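Local structure of paenibacillus xanthan lyase (Paenibacillus, 6F2P) at residues 800-813 with 870-882. The protein cleaves the polysaccharide xanthan as a lyase, with a polysaccharide lyase family 8 architecture followed by further calcium-binding beta domains. Sequence-based numbering, arbitrary orientation.
Sequences NNAVDDYVEFSLDV and PGSYLFRLKTTGK. With CA (calcium ion), chain D.
Arg876 lies flat on Tyr806, guanidinium and ring planes only 3° apart, with CZ 3.8 Å from the ring centroid in a cation-pi stack. The same guanidinium turns an edge to Glu808: NE and NH2 both grip OE1, at 3.0 and 2.8 Å, and reach it from one face of the carboxylate plane, while Glu808 OE2 is hydrogen-bonded by Asn776 ND2. An arginine suits this place because its flat cation can use face and edge at once; its chain bends at chi3 (-54°) to bring the group over the ring. A leucine here would probably leave the buried Glu808 carboxylate without its counter-charge and the Tyr806 face without its cation. On the opposite face of the sheet one methyl of branched Leu811, CD2, sits 3.4 Å above the ring centre of Phe875, a CH-pi contact. Beside the type II turn from Ala802 to Asp805, Thr879 OG1 accepts from Asn800 ND2 (3.1 Å), and CG2 packs on Ala802 O. Asn801 and Asp805 there bind a calcium ion, with Asp780. Paired backbone hydrogen bonds, from Val807-Leu877 to Val813-Gly871, join antiparallel strands 806-813 and 871-882; Val807, Phe809 and Leu877 touch strand 794-798 of another sheet, consistent with a beta-sandwich.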
ATOM      1  N   ASN A 800       3.542 -32.600  -1.217  1.00 31.35           N
ATOM      2  CA  ASN A 800       3.557 -32.792   0.227  1.00 32.66           C
ATOM      3  C   ASN A 800       4.462 -33.928   0.692  1.00 36.18           C
ATOM      4  O   ASN A 800       4.355 -35.053   0.196  1.00 33.45           O
ATOM      5  CB  ASN A 800       2.131 -32.992   0.733  1.00 35.22           C
ATOM      6  CG  ASN A 800       1.224 -31.824   0.380  1.00 35.13           C
ATOM      7  OD1 ASN A 800       1.391 -31.194  -0.667  1.00 34.74           O
ATOM      8  ND2 ASN A 800       0.270 -31.520   1.256  1.00 30.10           N
ATOM      9  N   ASN A 801       5.345 -33.600   1.644  1.00 41.31           N
ATOM     10  CA  ASN A 801       6.396 -34.488   2.156  1.00 36.96           C
ATOM     11  C   ASN A 801       5.936 -35.396   3.264  1.00 35.27           C
ATOM     12  O   ASN A 801       6.382 -36.532   3.363  1.00 42.97           O
ATOM     13  CB  ASN A 801       7.542 -33.679   2.775  1.00 35.62           C
ATOM     14  CG  ASN A 801       8.218 -32.772   1.799  1.00 41.84           C
ATOM     15  OD1 ASN A 801       8.376 -31.580   2.063  1.00 55.69           O
ATOM     16  ND2 ASN A 801       8.652 -33.326   0.670  1.00 40.42           N
ATOM     17  N   ALA A 802       5.088 -34.867   4.136  1.00 35.42           N
ATOM     18  CA  ALA A 802       4.841 -35.499   5.421  1.00 40.12           C
ATOM     19  C   ALA A 802       3.468 -35.162   5.978  1.00 36.52           C
ATOM     20  O   ALA A 802       2.748 -34.333   5.427  1.00 39.80           O
ATOM     21  CB  ALA A 802       5.921 -35.082   6.413  1.00 40.91           C
ATOM     22  N   VAL A 803       3.115 -35.815   7.077  1.00 36.06           N
ATOM     23  CA  VAL A 803       1.845 -35.582   7.743  1.00 36.77           C
ATOM     24  C   VAL A 803       1.742 -34.117   8.172  1.00 36.24           C
ATOM     25  O   VAL A 803       2.749 -33.491   8.498  1.00 37.73           O
ATOM     26  CB  VAL A 803       1.677 -36.557   8.934  1.00 30.81           C
ATOM     27  CG1 VAL A 803       0.479 -36.198   9.791  1.00 29.63           C
ATOM     28  CG2 VAL A 803       1.559 -37.977   8.419  1.00 27.51           C
ATOM     29  N   ASP A 804       0.527 -33.577   8.103  1.00 34.65           N
ATOM     30  CA  ASP A 804       0.219 -32.190   8.452  1.00 40.51           C
ATOM     31  C   ASP A 804       0.616 -31.145   7.398  1.00 34.41           C
ATOM     32  O   ASP A 804       0.341 -29.952   7.560  1.00 32.37           O
ATOM     33  CB  ASP A 804       0.742 -31.831   9.848  1.00 45.06           C
ATOM     34  CG  ASP A 804      -0.059 -32.494  10.945  1.00 50.66           C
ATOM     35  OD1 ASP A 804      -1.255 -32.783  10.711  1.00 55.47           O
ATOM     36  OD2 ASP A 804       0.498 -32.725  12.036  1.00 51.18           O
ATOM     37  N   ASP A 805       1.257 -31.596   6.324  1.00 31.21           N
ATOM     38  CA  ASP A 805       1.463 -30.748   5.159  1.00 29.81           C
ATOM     39  C   ASP A 805       0.101 -30.417   4.560  1.00 38.44           C
ATOM     40  O   ASP A 805      -0.798 -31.268   4.523  1.00 32.03           O
ATOM     41  CB  ASP A 805       2.308 -31.464   4.105  1.00 32.40           C
ATOM     42  CG  ASP A 805       3.796 -31.286   4.319  1.00 38.73           C
ATOM     43  OD1 ASP A 805       4.201 -30.442   5.153  1.00 33.20           O
ATOM     44  OD2 ASP A 805       4.563 -31.985   3.623  1.00 40.48           O
ATOM     45  N   TYR A 806      -0.057 -29.187   4.087  1.00 32.16           N
ATOM     46  CA  TYR A 806      -1.332 -28.791   3.514  1.00 30.04           C
ATOM     47  C   TYR A 806      -1.171 -27.803   2.371  1.00 29.28           C
ATOM     48  O   TYR A 806      -0.097 -27.233   2.172  1.00 33.40           O
ATOM     49  CB  TYR A 806      -2.243 -28.198   4.595  1.00 29.19           C
ATOM     50  CG  TYR A 806      -1.727 -26.909   5.182  1.00 28.54           C
ATOM     51  CD1 TYR A 806      -2.062 -25.684   4.618  1.00 26.90           C
ATOM     52  CD2 TYR A 806      -0.908 -26.914   6.304  1.00 26.04           C
ATOM     53  CE1 TYR A 806      -1.588 -24.501   5.146  1.00 28.60           C
ATOM     54  CE2 TYR A 806      -0.433 -25.736   6.842  1.00 27.47           C
ATOM     55  CZ  TYR A 806      -0.775 -24.533   6.257  1.00 33.92           C
ATOM     56  OH  TYR A 806      -0.309 -23.351   6.786  1.00 36.73           O
ATOM     57  N   VAL A 807      -2.248 -27.634   1.611  1.00 26.36           N
ATOM     58  CA  VAL A 807      -2.378 -26.551   0.645  1.00 24.74           C
ATOM     59  C   VAL A 807      -3.778 -25.981   0.829  1.00 27.02           C
ATOM     60  O   VAL A 807      -4.759 -26.724   0.859  1.00 27.53           O
ATOM     61  CB  VAL A 807      -2.213 -27.031  -0.808  1.00 21.39           C
ATOM     62  CG1 VAL A 807      -2.268 -25.846  -1.769  1.00 21.56           C
ATOM     63  CG2 VAL A 807      -0.920 -27.813  -0.976  1.00 20.01           C
ATOM     64  N   GLU A 808      -3.865 -24.667   0.988  1.00 22.70           N
ATOM     65  CA  GLU A 808      -5.131 -24.024   1.284  1.00 23.34           C
ATOM     66  C   GLU A 808      -5.511 -23.109   0.122  1.00 23.55           C
ATOM     67  O   GLU A 808      -4.739 -22.220  -0.258  1.00 25.99           O
ATOM     68  CB  GLU A 808      -5.025 -23.248   2.601  1.00 24.81           C
ATOM     69  CG  GLU A 808      -6.306 -22.561   3.050  1.00 27.30           C
ATOM     70  CD  GLU A 808      -6.181 -21.944   4.433  1.00 26.51           C
ATOM     71  OE1 GLU A 808      -6.686 -22.556   5.402  1.00 30.70           O
ATOM     72  OE2 GLU A 808      -5.581 -20.853   4.552  1.00 22.05           O
ATOM     73  N   PHE A 809      -6.685 -23.347  -0.455  1.00 19.26           N
ATOM     74  CA  PHE A 809      -7.137 -22.586  -1.615  1.00 18.09           C
ATOM     75  C   PHE A 809      -8.220 -21.584  -1.231  1.00 19.93           C
ATOM     76  O   PHE A 809      -8.857 -21.714  -0.188  1.00 20.58           O
ATOM     77  CB  PHE A 809      -7.704 -23.518  -2.684  1.00 15.85           C
ATOM     78  CG  PHE A 809      -6.769 -24.602  -3.121  1.00 17.85           C
ATOM     79  CD1 PHE A 809      -5.892 -24.393  -4.177  1.00 22.87           C
ATOM     80  CD2 PHE A 809      -6.793 -25.848  -2.507  1.00 18.14           C
ATOM     81  CE1 PHE A 809      -5.032 -25.399  -4.602  1.00 18.34           C
ATOM     82  CE2 PHE A 809      -5.950 -26.862  -2.931  1.00 19.88           C
ATOM     83  CZ  PHE A 809      -5.067 -26.635  -3.982  1.00 19.33           C
ATOM     84  N   SER A 810      -8.440 -20.594  -2.089  1.00 16.76           N
ATOM     85  CA  SER A 810      -9.556 -19.683  -1.901  1.00 20.59           C
ATOM     86  C   SER A 810     -10.550 -19.833  -3.043  1.00 21.72           C
ATOM     87  O   SER A 810     -10.209 -19.638  -4.207  1.00 20.56           O
ATOM     88  CB  SER A 810      -9.083 -18.234  -1.799  1.00 22.88           C
ATOM     89  OG  SER A 810     -10.186 -17.380  -1.551  1.00 21.71           O
ATOM     90  N   LEU A 811     -11.782 -20.188  -2.694  1.00 23.40           N
ATOM     91  CA  LEU A 811     -12.841 -20.399  -3.670  1.00 19.52           C
ATOM     92  C   LEU A 811     -13.933 -19.358  -3.476  1.00 21.89           C
ATOM     93  O   LEU A 811     -14.319 -19.050  -2.343  1.00 22.66           O
ATOM     94  CB  LEU A 811     -13.442 -21.798  -3.515  1.00 23.63           C
ATOM     95  CG  LEU A 811     -12.673 -23.035  -3.998  1.00 25.47           C
ATOM     96  CD1 LEU A 811     -11.326 -23.207  -3.284  1.00 18.54           C
ATOM     97  CD2 LEU A 811     -13.541 -24.285  -3.827  1.00 16.00           C
ATOM     98  N   ASP A 812     -14.428 -18.812  -4.580  1.00 18.70           N
ATOM     99  CA  ASP A 812     -15.545 -17.881  -4.525  1.00 23.72           C
ATOM    100  C   ASP A 812     -16.877 -18.643  -4.561  1.00 25.82           C
ATOM    101  O   ASP A 812     -17.300 -19.116  -5.617  1.00 24.23           O
ATOM    102  CB  ASP A 812     -15.468 -16.893  -5.689  1.00 21.84           C
ATOM    103  CG  ASP A 812     -16.460 -15.753  -5.556  1.00 22.64           C
ATOM    104  OD1 ASP A 812     -17.289 -15.784  -4.615  1.00 23.24           O
ATOM    105  OD2 ASP A 812     -16.416 -14.829  -6.400  1.00 16.91           O
ATOM    106  N   VAL A 813     -17.527 -18.767  -3.407  1.00 20.99           N
ATOM    107  CA  VAL A 813     -18.835 -19.409  -3.332  1.00 19.62           C
ATOM    108  C   VAL A 813     -19.915 -18.353  -3.559  1.00 22.16           C
ATOM    109  O   VAL A 813     -20.281 -17.606  -2.645  1.00 18.57           O
ATOM    110  CB  VAL A 813     -19.044 -20.110  -1.979  1.00 20.93           C
ATOM    111  CG1 VAL A 813     -20.424 -20.780  -1.915  1.00 17.51           C
ATOM    112  CG2 VAL A 813     -17.929 -21.123  -1.735  1.00 18.05           C
ATOM    113  N   PRO A 870     -22.531 -15.518   0.822  1.00 25.37           N
ATOM    114  CA  PRO A 870     -21.739 -15.681  -0.392  1.00 21.80           C
ATOM    115  C   PRO A 870     -20.424 -14.932  -0.232  1.00 26.78           C
ATOM    116  O   PRO A 870     -20.400 -13.838   0.339  1.00 26.34           O
ATOM    117  CB  PRO A 870     -22.607 -15.016  -1.457  1.00 18.73           C
ATOM    118  CG  PRO A 870     -23.341 -13.955  -0.717  1.00 20.26           C
ATOM    119  CD  PRO A 870     -23.567 -14.481   0.674  1.00 21.46           C
ATOM    120  N   GLY A 871     -19.342 -15.524  -0.723  1.00 22.93           N
ATOM    121  CA  GLY A 871     -18.045 -14.896  -0.650  1.00 18.00           C
ATOM    122  C   GLY A 871     -16.953 -15.931  -0.735  1.00 23.79           C
ATOM    123  O   GLY A 871     -17.199 -17.070  -1.136  1.00 25.50           O
ATOM    124  N   SER A 872     -15.745 -15.539  -0.345  1.00 21.65           N
ATOM    125  CA  SER A 872     -14.604 -16.437  -0.407  1.00 22.27           C
ATOM    126  C   SER A 872     -14.568 -17.384   0.790  1.00 22.01           C
ATOM    127  O   SER A 872     -14.939 -17.011   1.907  1.00 19.64           O
ATOM    128  CB  SER A 872     -13.305 -15.635  -0.506  1.00 21.57           C
ATOM    129  OG  SER A 872     -13.274 -14.879  -1.706  1.00 18.91           O
ATOM    130  N   TYR A 873     -14.144 -18.619   0.538  1.00 19.91           N
ATOM    131  CA  TYR A 873     -13.967 -19.609   1.593  1.00 23.58           C
ATOM    132  C   TYR A 873     -12.637 -20.322   1.399  1.00 24.14           C
ATOM    133  O   TYR A 873     -12.206 -20.551   0.271  1.00 24.90           O
ATOM    134  CB  TYR A 873     -15.119 -20.620   1.599  1.00 18.94           C
ATOM    135  CG  TYR A 873     -16.429 -20.046   2.094  1.00 23.18           C
ATOM    136  CD1 TYR A 873     -17.242 -19.292   1.256  1.00 19.35           C
ATOM    137  CD2 TYR A 873     -16.852 -20.259   3.399  1.00 26.02           C
ATOM    138  CE1 TYR A 873     -18.426 -18.759   1.703  1.00 19.16           C
ATOM    139  CE2 TYR A 873     -18.045 -19.734   3.857  1.00 24.57           C
ATOM    140  CZ  TYR A 873     -18.828 -18.986   3.004  1.00 25.33           C
ATOM    141  OH  TYR A 873     -20.019 -18.459   3.456  1.00 33.18           O
ATOM    142  N   LEU A 874     -11.979 -20.666   2.496  1.00 24.40           N
ATOM    143  CA  LEU A 874     -10.699 -21.342   2.403  1.00 23.43           C
ATOM    144  C   LEU A 874     -10.868 -22.861   2.492  1.00 26.91           C
ATOM    145  O   LEU A 874     -11.250 -23.402   3.534  1.00 23.50           O
ATOM    146  CB  LEU A 874      -9.743 -20.842   3.485  1.00 23.47           C
ATOM    147  CG  LEU A 874      -9.572 -19.326   3.595  1.00 27.97           C
ATOM    148  CD1 LEU A 874      -8.852 -18.987   4.900  1.00 27.90           C
ATOM    149  CD2 LEU A 874      -8.820 -18.778   2.388  1.00 18.28           C
ATOM    150  N   PHE A 875     -10.584 -23.534   1.381  1.00 27.76           N
ATOM    151  CA  PHE A 875     -10.624 -24.987   1.309  1.00 25.20           C
ATOM    152  C   PHE A 875      -9.211 -25.517   1.504  1.00 22.89           C
ATOM    153  O   PHE A 875      -8.350 -25.339   0.640  1.00 23.37           O
ATOM    154  CB  PHE A 875     -11.132 -25.441  -0.064  1.00 24.04           C
ATOM    155  CG  PHE A 875     -12.614 -25.254  -0.278  1.00 22.31           C
ATOM    156  CD1 PHE A 875     -13.196 -24.003  -0.194  1.00 22.95           C
ATOM    157  CD2 PHE A 875     -13.411 -26.334  -0.622  1.00 24.39           C
ATOM    158  CE1 PHE A 875     -14.552 -23.839  -0.417  1.00 25.76           C
ATOM    159  CE2 PHE A 875     -14.758 -26.179  -0.846  1.00 19.27           C
ATOM    160  CZ  PHE A 875     -15.333 -24.931  -0.746  1.00 24.82           C
ATOM    161  N   ARG A 876      -8.968 -26.170   2.635  1.00 29.07           N
ATOM    162  CA  ARG A 876      -7.642 -26.711   2.933  1.00 32.02           C
ATOM    163  C   ARG A 876      -7.613 -28.237   2.845  1.00 33.03           C
ATOM    164  O   ARG A 876      -8.479 -28.923   3.403  1.00 33.25           O
ATOM    165  CB  ARG A 876      -7.182 -26.265   4.322  1.00 26.57           C
ATOM    166  CG  ARG A 876      -5.967 -27.012   4.829  1.00 30.28           C
ATOM    167  CD  ARG A 876      -5.533 -26.511   6.197  1.00 24.54           C
ATOM    168  NE  ARG A 876      -5.329 -25.066   6.212  1.00 32.36           N
ATOM    169  CZ  ARG A 876      -4.576 -24.423   7.101  1.00 37.93           C
ATOM    170  NH1 ARG A 876      -3.939 -25.098   8.048  1.00 33.37           N
ATOM    171  NH2 ARG A 876      -4.449 -23.103   7.037  1.00 33.76           N
ATOM    172  N   LEU A 877      -6.619 -28.763   2.137  1.00 25.52           N
ATOM    173  CA  LEU A 877      -6.414 -30.205   2.062  1.00 21.42           C
ATOM    174  C   LEU A 877      -5.118 -30.594   2.782  1.00 33.66           C
ATOM    175  O   LEU A 877      -4.014 -30.234   2.350  1.00 23.29           O
ATOM    176  CB  LEU A 877      -6.392 -30.680   0.608  1.00 24.06           C
ATOM    177  CG  LEU A 877      -7.724 -30.784  -0.148  1.00 25.34           C
ATOM    178  CD1 LEU A 877      -7.461 -31.083  -1.599  1.00 21.08           C
ATOM    179  CD2 LEU A 877      -8.638 -31.852   0.453  1.00 20.06           C
ATOM    180  N   LYS A 878      -5.273 -31.326   3.882  1.00 30.00           N
ATOM    181  CA  LYS A 878      -4.170 -31.642   4.764  1.00 23.57           C
ATOM    182  C   LYS A 878      -3.779 -33.111   4.684  1.00 36.06           C
ATOM    183  O   LYS A 878      -4.626 -33.998   4.833  1.00 35.97           O
ATOM    184  CB  LYS A 878      -4.541 -31.294   6.204  1.00 28.05           C
ATOM    185  CG  LYS A 878      -3.450 -31.626   7.218  1.00 31.06           C
ATOM    186  CD  LYS A 878      -3.905 -31.366   8.648  1.00 35.72           C
ATOM    187  CE  LYS A 878      -5.031 -32.309   9.058  1.00 44.80           C
ATOM    188  NZ  LYS A 878      -5.428 -32.113  10.481  1.00 62.37           N
ATOM    189  N   THR A 879      -2.490 -33.363   4.459  1.00 34.59           N
ATOM    190  CA  THR A 879      -1.961 -34.718   4.485  1.00 32.74           C
ATOM    191  C   THR A 879      -2.085 -35.287   5.899  1.00 35.88           C
ATOM    192  O   THR A 879      -1.618 -34.678   6.859  1.00 35.58           O
ATOM    193  CB  THR A 879      -0.487 -34.745   4.048  1.00 35.13           C
ATOM    194  OG1 THR A 879      -0.370 -34.217   2.722  1.00 34.75           O
ATOM    195  CG2 THR A 879       0.051 -36.167   4.069  1.00 33.75           C
ATOM    196  N   THR A 880      -2.733 -36.442   6.029  1.00 37.03           N
ATOM    197  CA  THR A 880      -2.944 -37.044   7.343  1.00 31.59           C
ATOM    198  C   THR A 880      -2.289 -38.415   7.440  1.00 36.08           C
ATOM    199  O   THR A 880      -2.252 -39.010   8.517  1.00 35.82           O
ATOM    200  CB  THR A 880      -4.445 -37.189   7.693  1.00 26.69           C
ATOM    201  OG1 THR A 880      -5.112 -37.941   6.675  1.00 39.48           O
ATOM    202  CG2 THR A 880      -5.105 -35.832   7.821  1.00 28.06           C
ATOM    203  N   GLY A 881      -1.769 -38.906   6.318  1.00 31.32           N
ATOM    204  CA  GLY A 881      -1.150 -40.219   6.278  1.00 26.17           C
ATOM    205  C   GLY A 881      -0.962 -40.721   4.862  1.00 33.44           C
ATOM    206  O   GLY A 881      -0.969 -39.935   3.918  1.00 41.34           O
ATOM    207  N   LYS A 882      -0.791 -42.030   4.704  1.00 37.89           N
ATOM    208  CA  LYS A 882      -0.585 -42.610   3.377  1.00 43.06           C
ATOM    209  C   LYS A 882      -0.868 -44.107   3.325  1.00 45.88           C
ATOM    210  O   LYS A 882      -0.643 -44.840   4.288  1.00 43.92           O
ATOM    211  CB  LYS A 882       0.832 -42.321   2.845  1.00 37.54           C
ATOM    212  CG  LYS A 882       1.956 -43.051   3.573  1.00 44.75           C
ATOM    213  CD  LYS A 882       3.344 -42.727   2.993  1.00 46.12           C
ATOM    214  CE  LYS A 882       3.614 -43.464   1.679  1.00 46.59           C
ATOM    215  NZ  LYS A 882       3.561 -44.953   1.810  1.00 49.81           N
TER
HETATM  216 CA    CA D1103       6.807 -30.604   3.827  1.00 41.69          CA
HETATM  217  O   HOH W   1     -12.195 -16.769  -3.238  1.00 21.99           O